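Local coordinates for protein intracellular exo-alpha-(1->5)-L-arabinofuranosidase (Bifidobacterium longum, PDB 2Y2W) that catalyses the removal of terminal alpha-L-arabinofuranosyl residues from arabinans and arabinoxylan, a step in plant cell-wall polysaccharide degradation, at residues D[55-60]-D[401-406]; D[218-223]-D[258-263]; D[270-275]-D[325-330]; D[299-304]-D[486-491]; D[375-380]-D[410-415]. One frame throughout, in Å; residues are numbered along the deposited sequence.

Family 51 arabinofuranosidases combine a (beta/alpha)8 barrel with a beta domain, and these five contacts sample both. Contact 1 joins the start of the eighth barrel strand, 402-408, to the edge of the mixed sheet, while contact 5 lies beyond the other end of that strand, about 26 Å away between centres and across the middle of the chain. Contact 2 links loops after the fourth and fifth strands; contact 3 pairs helices 265-274 and 307-327. Contact 4, about 40 Å from contact 3 between centres, uses helix 297-304. Contacts 2 and 3 follow in series within the loop closed by contact 1; contacts 1 and 4, whose segments alternate, each tie the barrel to the beta domain.

Contact 1. Residues D[55-60]-D[401-406]; sequences PVADVP and RVRSAS
Arg-403 lays its guanidinium against Pro-60 and reaches Asp-58, a case of one group serving packing and charge pairing together. The tight side is the buried proline ring. Its CB sits 3.3 Å above the guanidinium plane, displaced toward the rim, and Pro-60 CB also comes within 3.4 Å of Arg-403 O, so the arginine bears on the ring with both its backbone and its planar end. Bends at chi2 (-64°) and chi3 (-57°) fold the chain back over the proline. At the guanidinium edge lies Ala-57 CB, 3.8 Å from Arg-403 NH1. The shortest polar link across the contact is Arg-403 NH1 to Asp-58 O, 2.7 Å, met nearly along the C=O axis although the oxygen stands 26° out of the guanidinium plane; NH1 also bonds to Cys-399 O. The solvent side is looser. There the exposed carboxylate forms a salt bridge, Asp-58 OD2 to Arg-403 NH2 at 3.3 Å, whose hydrogen bonds are weak. A methionine in place of Arg-403 would probably leave Asp-58 without its charge partner and its carbonyl without a donor, setting the carboxylate free to turn. Strand 57-58 is bonded onward to Ala-445 of strand 444-456. The chemistry implies a link held chiefly by a carbonyl bond and proline packing, with the solvent-facing ion pair likely to add less.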
# COMPACT_ATOMS: atom_id res chain seq x y z
N PRO D 55 -5.31 -4.47 -47.21
CA PRO D 55 -6.03 -5.10 -46.11
C PRO D 55 -5.99 -4.29 -44.82
O PRO D 55 -5.30 -3.27 -44.74
CB PRO D 55 -5.27 -6.43 -45.91
CG PRO D 55 -4.00 -6.31 -46.74
CD PRO D 55 -3.91 -4.91 -47.26
N VAL D 56 -6.74 -4.76 -43.82
CA VAL D 56 -6.70 -4.18 -42.48
C VAL D 56 -5.37 -4.58 -41.81
O VAL D 56 -4.59 -3.71 -41.40
CB VAL D 56 -7.90 -4.64 -41.62
CG1 VAL D 56 -7.88 -3.97 -40.25
CG2 VAL D 56 -9.22 -4.34 -42.32
N ALA D 57 -5.13 -5.89 -41.73
CA ALA D 57 -3.94 -6.46 -41.09
C ALA D 57 -3.88 -7.97 -41.29
O ALA D 57 -4.85 -8.58 -41.73
CB ALA D 57 -3.95 -6.14 -39.60
N ASP D 58 -2.74 -8.56 -40.96
CA ASP D 58 -2.63 -10.00 -40.82
C ASP D 58 -3.39 -10.41 -39.56
O ASP D 58 -3.25 -9.77 -38.51
CB ASP D 58 -1.16 -10.44 -40.72
CG ASP D 58 -0.45 -9.88 -39.50
OD1 ASP D 58 -0.51 -8.64 -39.28
OD2 ASP D 58 0.16 -10.66 -38.75
N VAL D 59 -4.20 -11.46 -39.66
CA VAL D 59 -5.03 -11.88 -38.53
C VAL D 59 -4.18 -12.49 -37.40
O VAL D 59 -3.50 -13.50 -37.62
CB VAL D 59 -6.19 -12.82 -38.95
CG1 VAL D 59 -5.69 -13.97 -39.82
CG2 VAL D 59 -6.95 -13.35 -37.73
N PRO D 60 -4.22 -11.87 -36.20
CA PRO D 60 -3.50 -12.42 -35.05
C PRO D 60 -4.19 -13.68 -34.52
O PRO D 60 -5.41 -13.70 -34.40
CB PRO D 60 -3.58 -11.28 -34.02
CG PRO D 60 -4.79 -10.51 -34.39
CD PRO D 60 -4.94 -10.63 -35.87
N ARG D 401 -5.47 -3.11 -34.71
CA ARG D 401 -5.20 -2.51 -33.41
C ARG D 401 -5.60 -3.45 -32.28
O ARG D 401 -5.03 -3.40 -31.19
CB ARG D 401 -5.91 -1.16 -33.28
CG ARG D 401 -5.33 -0.25 -32.21
CD ARG D 401 -3.92 0.21 -32.57
NE ARG D 401 -3.28 0.91 -31.46
CZ ARG D 401 -3.43 2.21 -31.19
NH1 ARG D 401 -4.21 2.97 -31.96
NH2 ARG D 401 -2.79 2.75 -30.16
N VAL D 402 -6.58 -4.31 -32.54
CA VAL D 402 -6.97 -5.35 -31.60
C VAL D 402 -6.23 -6.64 -31.97
O VAL D 402 -6.66 -7.40 -32.83
CB VAL D 402 -8.51 -5.58 -31.59
CG1 VAL D 402 -8.88 -6.68 -30.59
CG2 VAL D 402 -9.24 -4.29 -31.25
N ARG D 403 -5.10 -6.85 -31.30
CA ARG D 403 -4.25 -8.00 -31.60
C ARG D 403 -4.51 -9.19 -30.66
O ARG D 403 -3.88 -10.24 -30.78
CB ARG D 403 -2.77 -7.60 -31.56
CG ARG D 403 -2.39 -6.46 -32.53
CD ARG D 403 -2.58 -6.83 -34.00
NE ARG D 403 -1.82 -8.02 -34.38
CZ ARG D 403 -1.80 -8.53 -35.61
NH1 ARG D 403 -2.48 -7.96 -36.60
NH2 ARG D 403 -1.08 -9.62 -35.86
N SER D 404 -5.45 -9.01 -29.74
CA SER D 404 -5.86 -10.07 -28.82
C SER D 404 -7.31 -9.91 -28.39
O SER D 404 -7.78 -8.79 -28.17
CB SER D 404 -4.96 -10.12 -27.59
OG SER D 404 -5.28 -11.23 -26.78
N ALA D 405 -8.01 -11.03 -28.25
CA ALA D 405 -9.37 -11.05 -27.74
C ALA D 405 -9.64 -12.36 -26.99
O ALA D 405 -9.26 -13.44 -27.44
CB ALA D 405 -10.38 -10.87 -28.87
N SER D 406 -10.27 -12.24 -25.82
CA SER D 406 -10.61 -13.41 -25.02
C SER D 406 -12.11 -13.46 -24.76
O SER D 406 -12.65 -12.60 -24.06
CB SER D 406 -9.85 -13.41 -23.69
OG SER D 406 -8.47 -13.13 -23.89

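Contact 2. Residues D[218-223]-D[258-263]; sequences GPWQVG and AYMPTF
Gly-218 O accepts Gln-221 N at 3.1 Å, closing a type I turn whose first residue touches the first residue of another, Met-260 to Phe-263: Met-260 CE lies 4.4 Å from Gly-218 N. No hydrogen bond spans the gap; the join is made by side chains. Trp-220 has its CG in the crowded position between backbone N and carbonyl carbon (chi1 57°), which folds the indole back so that Gly-218 CA lies over one face, toward its rim, 3.5 Å above the plane. The far corner of the indole, Trp-220 CH2, then meets two groups: Tyr-259 OH at 3.9 Å, its side chain arriving from the opposite direction, and Met-260 SD at 4.2 Å. The sulfur stands 71° off the normal of the six-membered ring, an oblique Met-aromatic contact. Beyond it, Met-260 CE rests 4.5 Å from Pro-219 CD. Trp-220 NE1 makes a weak hydrogen bond to Glu-215. Gln-221 NE2 bonds to Asn-114 OD1, and its OE1 is shared by Asn-214 ND2 and Ser-117 OG; both asparagines probably bind the arabinofuranose. The two loops follow the fourth and fifth strands at the C-terminal end of the (beta/alpha)8 barrel, where the active site of this fold sits, with the probable acid/base Glu-215 just after the fourth strand.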
# COMPACT_ATOMS: atom_id res chain seq x y z
N GLY D 218 -13.78 -0.92 -11.75
CA GLY D 218 -15.10 -1.33 -11.28
C GLY D 218 -15.21 -1.27 -9.76
O GLY D 218 -14.37 -1.83 -9.07
N PRO D 219 -16.24 -0.57 -9.25
CA PRO D 219 -16.47 -0.47 -7.80
C PRO D 219 -16.93 -1.78 -7.14
O PRO D 219 -17.08 -1.83 -5.92
CB PRO D 219 -17.57 0.60 -7.69
CG PRO D 219 -17.53 1.34 -8.99
CD PRO D 219 -17.16 0.30 -10.00
N TRP D 220 -17.14 -2.82 -7.95
CA TRP D 220 -17.44 -4.16 -7.44
C TRP D 220 -16.16 -4.96 -7.15
O TRP D 220 -16.21 -6.02 -6.53
CB TRP D 220 -18.31 -4.92 -8.45
CG TRP D 220 -17.67 -5.03 -9.80
CD1 TRP D 220 -16.80 -6.00 -10.23
CD2 TRP D 220 -17.83 -4.13 -10.90
NE1 TRP D 220 -16.42 -5.76 -11.53
CE2 TRP D 220 -17.04 -4.61 -11.96
CE3 TRP D 220 -18.57 -2.95 -11.09
CZ2 TRP D 220 -16.96 -3.97 -13.20
CZ3 TRP D 220 -18.50 -2.31 -12.32
CH2 TRP D 220 -17.69 -2.82 -13.37
N GLN D 221 -15.02 -4.44 -7.62
CA GLN D 221 -13.75 -5.14 -7.54
C GLN D 221 -13.09 -4.95 -6.17
O GLN D 221 -13.06 -3.84 -5.63
CB GLN D 221 -12.81 -4.64 -8.63
CG GLN D 221 -11.69 -5.60 -9.00
CD GLN D 221 -12.17 -6.82 -9.77
OE1 GLN D 221 -11.55 -7.88 -9.72
NE2 GLN D 221 -13.28 -6.67 -10.50
N VAL D 222 -12.57 -6.04 -5.63
CA VAL D 222 -11.87 -6.01 -4.35
C VAL D 222 -10.61 -5.16 -4.49
O VAL D 222 -9.75 -5.44 -5.33
CB VAL D 222 -11.54 -7.43 -3.83
CG1 VAL D 222 -10.78 -7.36 -2.50
CG2 VAL D 222 -12.81 -8.24 -3.67
N GLY D 223 -10.53 -4.10 -3.69
CA GLY D 223 -9.41 -3.17 -3.73
C GLY D 223 -9.42 -2.30 -4.97
O GLY D 223 -8.37 -2.04 -5.56
N ALA D 258 -18.15 0.26 -21.80
CA ALA D 258 -18.31 1.58 -22.43
C ALA D 258 -19.17 2.51 -21.59
O ALA D 258 -19.07 3.73 -21.70
CB ALA D 258 -18.89 1.42 -23.83
N TYR D 259 -20.01 1.91 -20.74
CA TYR D 259 -20.92 2.66 -19.87
C TYR D 259 -20.20 3.38 -18.74
O TYR D 259 -20.72 4.36 -18.18
CB TYR D 259 -21.99 1.71 -19.28
CG TYR D 259 -21.43 0.50 -18.57
CD1 TYR D 259 -21.04 0.56 -17.23
CD2 TYR D 259 -21.29 -0.72 -19.24
CE1 TYR D 259 -20.53 -0.56 -16.58
CE2 TYR D 259 -20.78 -1.85 -18.59
CZ TYR D 259 -20.40 -1.76 -17.26
OH TYR D 259 -19.90 -2.86 -16.62
N MET D 260 -19.00 2.90 -18.40
CA MET D 260 -18.21 3.40 -17.28
C MET D 260 -18.04 4.92 -17.29
O MET D 260 -17.75 5.51 -18.33
CB MET D 260 -16.83 2.73 -17.24
CG MET D 260 -16.84 1.28 -16.75
SD MET D 260 -17.46 1.07 -15.06
CE MET D 260 -16.22 1.92 -14.09
N PRO D 261 -18.23 5.57 -16.12
CA PRO D 261 -18.08 7.03 -16.02
C PRO D 261 -16.64 7.48 -16.24
O PRO D 261 -16.40 8.65 -16.56
CB PRO D 261 -18.52 7.33 -14.58
CG PRO D 261 -18.33 6.05 -13.84
CD PRO D 261 -18.62 4.97 -14.83
N THR D 262 -15.70 6.55 -16.08
CA THR D 262 -14.28 6.83 -16.24
C THR D 262 -13.75 6.41 -17.63
O THR D 262 -12.55 6.43 -17.88
CB THR D 262 -13.45 6.16 -15.10
OG1 THR D 262 -12.09 6.61 -15.16
CG2 THR D 262 -13.51 4.63 -15.19
N PHE D 263 -14.67 6.04 -18.53
CA PHE D 263 -14.34 5.59 -19.88
C PHE D 263 -13.53 6.63 -20.66
O PHE D 263 -13.85 7.82 -20.63
CB PHE D 263 -15.61 5.23 -20.65
CG PHE D 263 -15.35 4.57 -21.98
CD1 PHE D 263 -14.70 3.34 -22.06
CD2 PHE D 263 -15.78 5.17 -23.16
CE1 PHE D 263 -14.46 2.73 -23.29
CE2 PHE D 263 -15.56 4.56 -24.40
CZ PHE D 263 -14.90 3.34 -24.46

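Contact 3. Residues D[270-275]-D[325-330]; sequences VLTKAY and REANNG
One straight hydrogen bond carries the polar part of this contact: Asn-328 ND2 donates a hydrogen bond to Thr-272 O at 2.8 Å and 169°, on a carbonyl lone pair and close to the amide plane. ND2 also bonds to Ala-324 O, so the amide spans the ends of both helices. Aromatic packing centres on Tyr-275. With CG set opposite the backbone N (chi1 168°), its ring lies beside Arg-325, pointing the same way, and Arg-325 CA makes a CH-pi contact 4.2 Å from the Tyr-275 centroid, over one face. The Asn-328 amide passes the ring in the reverse direction, their planes only 9° apart. Tyr-275 OH comes within 3.4 Å of Gly-330 CA, where no side chain intervenes, and bonds to Lys-332 O. Apolar contact is slight, Thr-272 CG2 meeting Ala-327 CB at 4.1 Å. Two barrel helices, 265-274 and 307-327, thus pack at their C-terminal ends. The second ends with Gly-330 N on Arg-325 O and a weak Asn-329 N to Glu-326 O bond, consistent with a Schellman motif.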
# COMPACT_ATOMS: atom_id res chain seq x y z
N VAL D 270 -3.82 6.25 -17.26
CA VAL D 270 -3.07 5.02 -16.97
C VAL D 270 -1.97 4.76 -18.00
O VAL D 270 -0.81 4.55 -17.63
CB VAL D 270 -4.02 3.80 -16.82
CG1 VAL D 270 -3.26 2.47 -16.89
CG2 VAL D 270 -4.81 3.90 -15.52
N LEU D 271 -2.32 4.81 -19.28
CA LEU D 271 -1.37 4.51 -20.35
C LEU D 271 -0.29 5.58 -20.51
O LEU D 271 0.85 5.25 -20.83
CB LEU D 271 -2.09 4.25 -21.68
CG LEU D 271 -3.07 3.08 -21.76
CD1 LEU D 271 -3.77 3.04 -23.11
CD2 LEU D 271 -2.41 1.74 -21.45
N THR D 272 -0.63 6.84 -20.26
CA THR D 272 0.35 7.94 -20.36
C THR D 272 1.53 7.74 -19.40
O THR D 272 2.68 7.92 -19.79
CB THR D 272 -0.31 9.33 -20.13
OG1 THR D 272 -1.30 9.56 -21.13
CG2 THR D 272 0.72 10.45 -20.18
N LYS D 273 1.23 7.35 -18.17
CA LYS D 273 2.26 7.16 -17.15
C LYS D 273 3.06 5.88 -17.36
O LYS D 273 4.29 5.90 -17.29
CB LYS D 273 1.65 7.19 -15.74
CG LYS D 273 2.67 7.35 -14.63
CD LYS D 273 2.02 7.79 -13.33
CE LYS D 273 3.06 8.04 -12.25
NZ LYS D 273 2.43 8.53 -10.98
N ALA D 274 2.37 4.78 -17.62
CA ALA D 274 3.00 3.46 -17.67
C ALA D 274 3.38 3.02 -19.09
O ALA D 274 3.74 1.85 -19.30
CB ALA D 274 2.12 2.42 -17.00
N TYR D 275 3.33 3.95 -20.04
CA TYR D 275 3.53 3.64 -21.46
C TYR D 275 4.72 2.72 -21.77
O TYR D 275 4.54 1.68 -22.41
CB TYR D 275 3.63 4.93 -22.30
CG TYR D 275 4.12 4.71 -23.71
CD1 TYR D 275 3.29 4.11 -24.67
CD2 TYR D 275 5.41 5.08 -24.09
CE1 TYR D 275 3.75 3.89 -25.96
CE2 TYR D 275 5.87 4.86 -25.38
CZ TYR D 275 5.04 4.27 -26.31
OH TYR D 275 5.50 4.06 -27.59
N ARG D 325 1.06 7.47 -26.41
CA ARG D 325 2.30 7.33 -27.17
C ARG D 325 2.90 8.70 -27.52
O ARG D 325 4.09 8.94 -27.27
CB ARG D 325 2.08 6.50 -28.44
CG ARG D 325 3.31 6.40 -29.35
CD ARG D 325 3.00 5.76 -30.71
NE ARG D 325 1.85 6.38 -31.37
CZ ARG D 325 1.90 7.47 -32.13
NH1 ARG D 325 3.05 8.10 -32.33
NH2 ARG D 325 0.79 7.94 -32.69
N GLU D 326 2.08 9.58 -28.08
CA GLU D 326 2.54 10.91 -28.50
C GLU D 326 2.86 11.86 -27.34
O GLU D 326 3.63 12.80 -27.50
CB GLU D 326 1.58 11.55 -29.52
CG GLU D 326 0.12 11.63 -29.08
CD GLU D 326 -0.87 11.54 -30.25
OE1 GLU D 326 -0.46 11.18 -31.38
OE2 GLU D 326 -2.07 11.82 -30.03
N ALA D 327 2.28 11.59 -26.17
CA ALA D 327 2.63 12.30 -24.94
C ALA D 327 4.02 11.90 -24.45
O ALA D 327 4.70 12.70 -23.78
CB ALA D 327 1.60 12.05 -23.86
N ASN D 328 4.43 10.67 -24.76
CA ASN D 328 5.75 10.15 -24.40
C ASN D 328 6.73 10.13 -25.58
O ASN D 328 7.79 9.50 -25.49
CB ASN D 328 5.61 8.74 -23.82
CG ASN D 328 5.04 8.74 -22.42
OD1 ASN D 328 5.73 9.09 -21.45
ND2 ASN D 328 3.79 8.33 -22.29
N ASN D 329 6.38 10.82 -26.67
CA ASN D 329 7.15 10.79 -27.92
C ASN D 329 7.58 9.38 -28.29
O ASN D 329 8.69 9.17 -28.81
CB ASN D 329 8.36 11.74 -27.84
CG ASN D 329 7.96 13.20 -27.81
OD1 ASN D 329 7.12 13.66 -28.59
ND2 ASN D 329 8.59 13.96 -26.91
N GLY D 330 6.71 8.42 -28.03
CA GLY D 330 7.02 7.00 -28.20
C GLY D 330 7.05 6.56 -29.65
O GLY D 330 6.50 7.23 -30.52

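Contact 4. Residues D[299-304]-D[486-491]; sequences SMQDFL and RDANTP
Helix residues 299-304 run beside an irregular loop, with CA atoms 5.6 Å apart at Leu-304 and Arg-486 and 6.2 Å apart at Gln-301 and Ala-488. Gln-301 shows how one side-chain amide can bind a loop through both its ends. A bend at chi2 (69°) turns it against the loop, and Gln-301 NE2 donates to Arg-486 O at 2.8 Å, within the amide plane but tilted 33° from the carbonyl plane. Gln-301 OE1 takes a weak bond from Ala-488 N, 3.3 Å away. Leu-304 CD1 packs on Ala-488 CB at 3.9 Å. Arg-486 lays its chain past the helix backbone, its CD 3.2 Å from Leu-304 O, and carries its guanidinium on to a salt bridge with Glu-308. The loop is braced from within by Asp-487 OD1, which accepts Asn-489 N at 3.0 Å, nearly along the C-O bond, in an Asx turn. The same Asp-487 OD1 takes Thr-490 N, 2.8 Å away and above the carboxylate plane, which makes an Asx motif. The chemistry implies a loop of the beta domain joined across the contact by a neutral amide, reading both a carbonyl and an N-H, while the charge of Arg-486 is met outside it by Glu-308.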
# COMPACT_ATOMS: atom_id res chain seq x y z
N SER D 299 -35.78 -3.79 -27.86
CA SER D 299 -34.57 -4.19 -27.14
C SER D 299 -33.78 -5.23 -27.92
O SER D 299 -32.55 -5.23 -27.90
CB SER D 299 -34.93 -4.73 -25.75
OG SER D 299 -35.73 -5.89 -25.85
N MET D 300 -34.50 -6.12 -28.61
CA MET D 300 -33.91 -7.13 -29.49
C MET D 300 -33.13 -6.48 -30.63
O MET D 300 -31.99 -6.88 -30.90
CB MET D 300 -35.00 -8.07 -30.03
CG MET D 300 -34.58 -8.99 -31.17
SD MET D 300 -33.19 -10.08 -30.80
CE MET D 300 -33.88 -11.15 -29.54
N GLN D 301 -33.73 -5.49 -31.28
CA GLN D 301 -33.09 -4.78 -32.39
C GLN D 301 -31.86 -3.99 -31.95
O GLN D 301 -30.89 -3.88 -32.70
CB GLN D 301 -34.10 -3.87 -33.11
CG GLN D 301 -33.63 -3.33 -34.47
CD GLN D 301 -33.52 -4.41 -35.54
OE1 GLN D 301 -34.52 -4.79 -36.16
NE2 GLN D 301 -32.31 -4.91 -35.76
N ASP D 302 -31.90 -3.43 -30.74
CA ASP D 302 -30.74 -2.77 -30.15
C ASP D 302 -29.61 -3.78 -29.92
O ASP D 302 -28.44 -3.48 -30.15
CB ASP D 302 -31.11 -2.11 -28.81
CG ASP D 302 -32.10 -0.97 -28.97
OD1 ASP D 302 -32.57 -0.70 -30.10
OD2 ASP D 302 -32.43 -0.33 -27.94
N PHE D 303 -29.99 -4.97 -29.45
CA PHE D 303 -29.06 -6.03 -29.12
C PHE D 303 -28.36 -6.62 -30.35
O PHE D 303 -27.18 -6.96 -30.29
CB PHE D 303 -29.79 -7.12 -28.32
CG PHE D 303 -28.96 -8.34 -28.05
CD1 PHE D 303 -27.73 -8.25 -27.40
CD2 PHE D 303 -29.42 -9.60 -28.44
CE1 PHE D 303 -26.97 -9.39 -27.16
CE2 PHE D 303 -28.67 -10.74 -28.19
CZ PHE D 303 -27.45 -10.63 -27.55
N LEU D 304 -29.09 -6.74 -31.45
CA LEU D 304 -28.52 -7.27 -32.69
C LEU D 304 -27.49 -6.33 -33.31
O LEU D 304 -26.62 -6.77 -34.07
CB LEU D 304 -29.62 -7.61 -33.70
CG LEU D 304 -30.54 -8.79 -33.35
CD1 LEU D 304 -31.87 -8.68 -34.09
CD2 LEU D 304 -29.87 -10.13 -33.62
N ARG D 486 -28.58 -8.26 -39.49
CA ARG D 486 -28.98 -7.66 -38.21
C ARG D 486 -30.46 -7.27 -38.12
O ARG D 486 -30.96 -6.99 -37.02
CB ARG D 486 -28.08 -6.46 -37.87
CG ARG D 486 -26.66 -6.84 -37.51
CD ARG D 486 -25.86 -5.66 -36.97
NE ARG D 486 -25.32 -4.82 -38.04
CZ ARG D 486 -24.48 -3.81 -37.85
NH1 ARG D 486 -24.07 -3.49 -36.62
NH2 ARG D 486 -24.04 -3.11 -38.88
N ASP D 487 -31.15 -7.25 -39.25
CA ASP D 487 -32.59 -6.96 -39.29
C ASP D 487 -33.36 -8.07 -38.58
O ASP D 487 -33.06 -9.25 -38.76
CB ASP D 487 -33.07 -6.81 -40.74
CG ASP D 487 -34.44 -6.13 -40.84
OD1 ASP D 487 -35.40 -6.56 -40.16
OD2 ASP D 487 -34.55 -5.16 -41.63
N ALA D 488 -34.34 -7.68 -37.77
CA ALA D 488 -35.06 -8.62 -36.91
C ALA D 488 -36.31 -9.25 -37.53
O ALA D 488 -36.78 -10.30 -37.07
CB ALA D 488 -35.40 -7.96 -35.58
N ASN D 489 -36.84 -8.63 -38.59
CA ASN D 489 -38.08 -9.10 -39.22
C ASN D 489 -38.13 -8.96 -40.75
O ASN D 489 -39.18 -9.21 -41.37
CB ASN D 489 -39.32 -8.48 -38.55
CG ASN D 489 -39.11 -7.02 -38.17
OD1 ASN D 489 -38.76 -6.18 -39.00
ND2 ASN D 489 -39.33 -6.71 -36.90
N THR D 490 -37.02 -8.57 -41.36
CA THR D 490 -36.92 -8.47 -42.82
C THR D 490 -35.70 -9.23 -43.36
O THR D 490 -34.57 -8.90 -43.00
CB THR D 490 -36.89 -7.00 -43.30
OG1 THR D 490 -37.99 -6.28 -42.74
CG2 THR D 490 -36.95 -6.92 -44.83
N PRO D 491 -35.94 -10.25 -44.20
CA PRO D 491 -34.87 -11.00 -44.85
C PRO D 491 -34.27 -10.24 -46.03
O PRO D 491 -35.00 -9.56 -46.76
CB PRO D 491 -35.58 -12.27 -45.35
CG PRO D 491 -36.94 -12.26 -44.71
CD PRO D 491 -37.26 -10.82 -44.50

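Contact 5. Residues D[375-380]-D[410-415]; sequences LLEDIY and LVNVIA
Ile-414 N bonds to Leu-376 O at 2.9 Å and 169°, while Ile-414 CB packs against Tyr-380 OH, 3.2 Å away. A chi1 of 43° puts Ile-414 CG1 between the backbone N and the carbonyl carbon and leaves CG2 beside Asp-378 OD2, which itself accepts from Tyr-345 N. Tyr-380 places CG opposite its carbonyl carbon (chi1 -72°), bringing the ring edge to Ala-415, with Tyr-380 CE2 3.5 Å from Ala-415 O, while OH bonds to Val-343 O. A phenylalanine in place of Tyr-380 would probably leave the Val-343 carbonyl without this donor and open a small gap beside Ile-414. Glu-377 stretches alongside Asn-412, its carboxylate reaching His-374 and Arg-73. Leu-376 CB meets Val-413 CG1 at 3.8 Å. A water donates to Asp-378 O and Asn-412 O and accepts from Ala-415 N. Near Trp-344 and Tyr-286, both probably engaged with substrate, the loop before helix 382-397 thus lies against the one joining barrel strand 402-408 to strand 417-419.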
# COMPACT_ATOMS: atom_id res chain seq x y z
N LEU D 375 -23.51 -20.92 -11.49
CA LEU D 375 -23.53 -19.47 -11.60
C LEU D 375 -23.28 -19.03 -13.04
O LEU D 375 -22.39 -19.57 -13.70
CB LEU D 375 -22.48 -18.83 -10.69
CG LEU D 375 -22.63 -18.92 -9.16
CD1 LEU D 375 -21.33 -18.52 -8.49
CD2 LEU D 375 -23.79 -18.06 -8.66
N LEU D 376 -24.06 -18.05 -13.49
CA LEU D 376 -23.90 -17.44 -14.82
C LEU D 376 -23.97 -18.46 -15.96
O LEU D 376 -23.26 -18.32 -16.97
CB LEU D 376 -22.58 -16.65 -14.89
CG LEU D 376 -22.52 -15.20 -14.41
CD1 LEU D 376 -22.75 -15.06 -12.91
CD2 LEU D 376 -21.17 -14.60 -14.80
N GLU D 377 -24.83 -19.46 -15.82
CA GLU D 377 -24.96 -20.51 -16.83
C GLU D 377 -26.04 -20.17 -17.86
O GLU D 377 -27.05 -20.86 -17.97
CB GLU D 377 -25.22 -21.87 -16.17
CG GLU D 377 -24.01 -22.43 -15.43
CD GLU D 377 -24.17 -23.90 -15.04
OE1 GLU D 377 -25.22 -24.50 -15.35
OE2 GLU D 377 -23.23 -24.44 -14.42
N ASP D 378 -25.79 -19.11 -18.62
CA ASP D 378 -26.74 -18.63 -19.62
C ASP D 378 -26.91 -19.64 -20.75
O ASP D 378 -25.94 -20.20 -21.26
CB ASP D 378 -26.29 -17.28 -20.19
CG ASP D 378 -26.49 -16.13 -19.21
OD1 ASP D 378 -27.24 -16.30 -18.22
OD2 ASP D 378 -25.90 -15.06 -19.43
N ILE D 379 -28.17 -19.87 -21.12
CA ILE D 379 -28.51 -20.80 -22.19
C ILE D 379 -28.79 -19.98 -23.45
O ILE D 379 -29.78 -19.24 -23.51
CB ILE D 379 -29.73 -21.69 -21.82
CG1 ILE D 379 -29.71 -22.09 -20.33
CG2 ILE D 379 -29.79 -22.94 -22.69
CD1 ILE D 379 -28.64 -23.13 -19.95
N TYR D 380 -27.90 -20.10 -24.43
CA TYR D 380 -27.85 -19.16 -25.55
C TYR D 380 -28.88 -19.41 -26.65
O TYR D 380 -29.06 -20.54 -27.11
CB TYR D 380 -26.45 -19.11 -26.16
CG TYR D 380 -25.43 -18.40 -25.30
CD1 TYR D 380 -25.57 -17.04 -24.99
CD2 TYR D 380 -24.32 -19.07 -24.80
CE1 TYR D 380 -24.63 -16.38 -24.21
CE2 TYR D 380 -23.38 -18.42 -24.01
CZ TYR D 380 -23.54 -17.08 -23.72
OH TYR D 380 -22.61 -16.43 -22.95
N LEU D 410 -14.97 -19.98 -21.08
CA LEU D 410 -14.73 -21.21 -21.86
C LEU D 410 -15.75 -22.33 -21.63
O LEU D 410 -16.25 -22.92 -22.59
CB LEU D 410 -13.30 -21.72 -21.65
CG LEU D 410 -12.82 -22.83 -22.59
CD1 LEU D 410 -12.84 -22.39 -24.06
CD2 LEU D 410 -11.43 -23.31 -22.19
N VAL D 411 -16.04 -22.64 -20.37
CA VAL D 411 -16.92 -23.77 -20.03
C VAL D 411 -17.95 -23.40 -18.96
O VAL D 411 -17.61 -22.80 -17.94
CB VAL D 411 -16.11 -25.02 -19.59
CG1 VAL D 411 -17.02 -26.24 -19.48
CG2 VAL D 411 -14.98 -25.30 -20.56
N ASN D 412 -19.21 -23.78 -19.21
CA ASN D 412 -20.34 -23.62 -18.28
C ASN D 412 -20.77 -22.18 -17.99
O ASN D 412 -21.96 -21.86 -18.07
CB ASN D 412 -20.11 -24.39 -16.97
CG ASN D 412 -20.27 -25.89 -17.13
OD1 ASN D 412 -20.93 -26.36 -18.05
ND2 ASN D 412 -19.66 -26.64 -16.22
N VAL D 413 -19.81 -21.34 -17.64
CA VAL D 413 -20.04 -19.94 -17.32
C VAL D 413 -20.05 -19.14 -18.62
O VAL D 413 -19.03 -19.07 -19.30
CB VAL D 413 -18.95 -19.40 -16.36
CG1 VAL D 413 -19.16 -17.92 -16.06
CG2 VAL D 413 -18.93 -20.20 -15.07
N ILE D 414 -21.19 -18.53 -18.94
CA ILE D 414 -21.39 -17.80 -20.21
C ILE D 414 -20.55 -18.38 -21.35
O ILE D 414 -19.70 -17.69 -21.93
CB ILE D 414 -21.20 -16.26 -20.06
CG1 ILE D 414 -19.98 -15.92 -19.18
CG2 ILE D 414 -22.48 -15.63 -19.52
CD1 ILE D 414 -19.59 -14.45 -19.20
N ALA D 415 -20.80 -19.64 -21.68
CA ALA D 415 -19.85 -20.43 -22.46
C ALA D 415 -20.43 -21.10 -23.71
O ALA D 415 -21.61 -21.46 -23.73
CB ALA D 415 -19.22 -21.48 -21.57
O HOH W 1 -23.31 -20.47 -20.22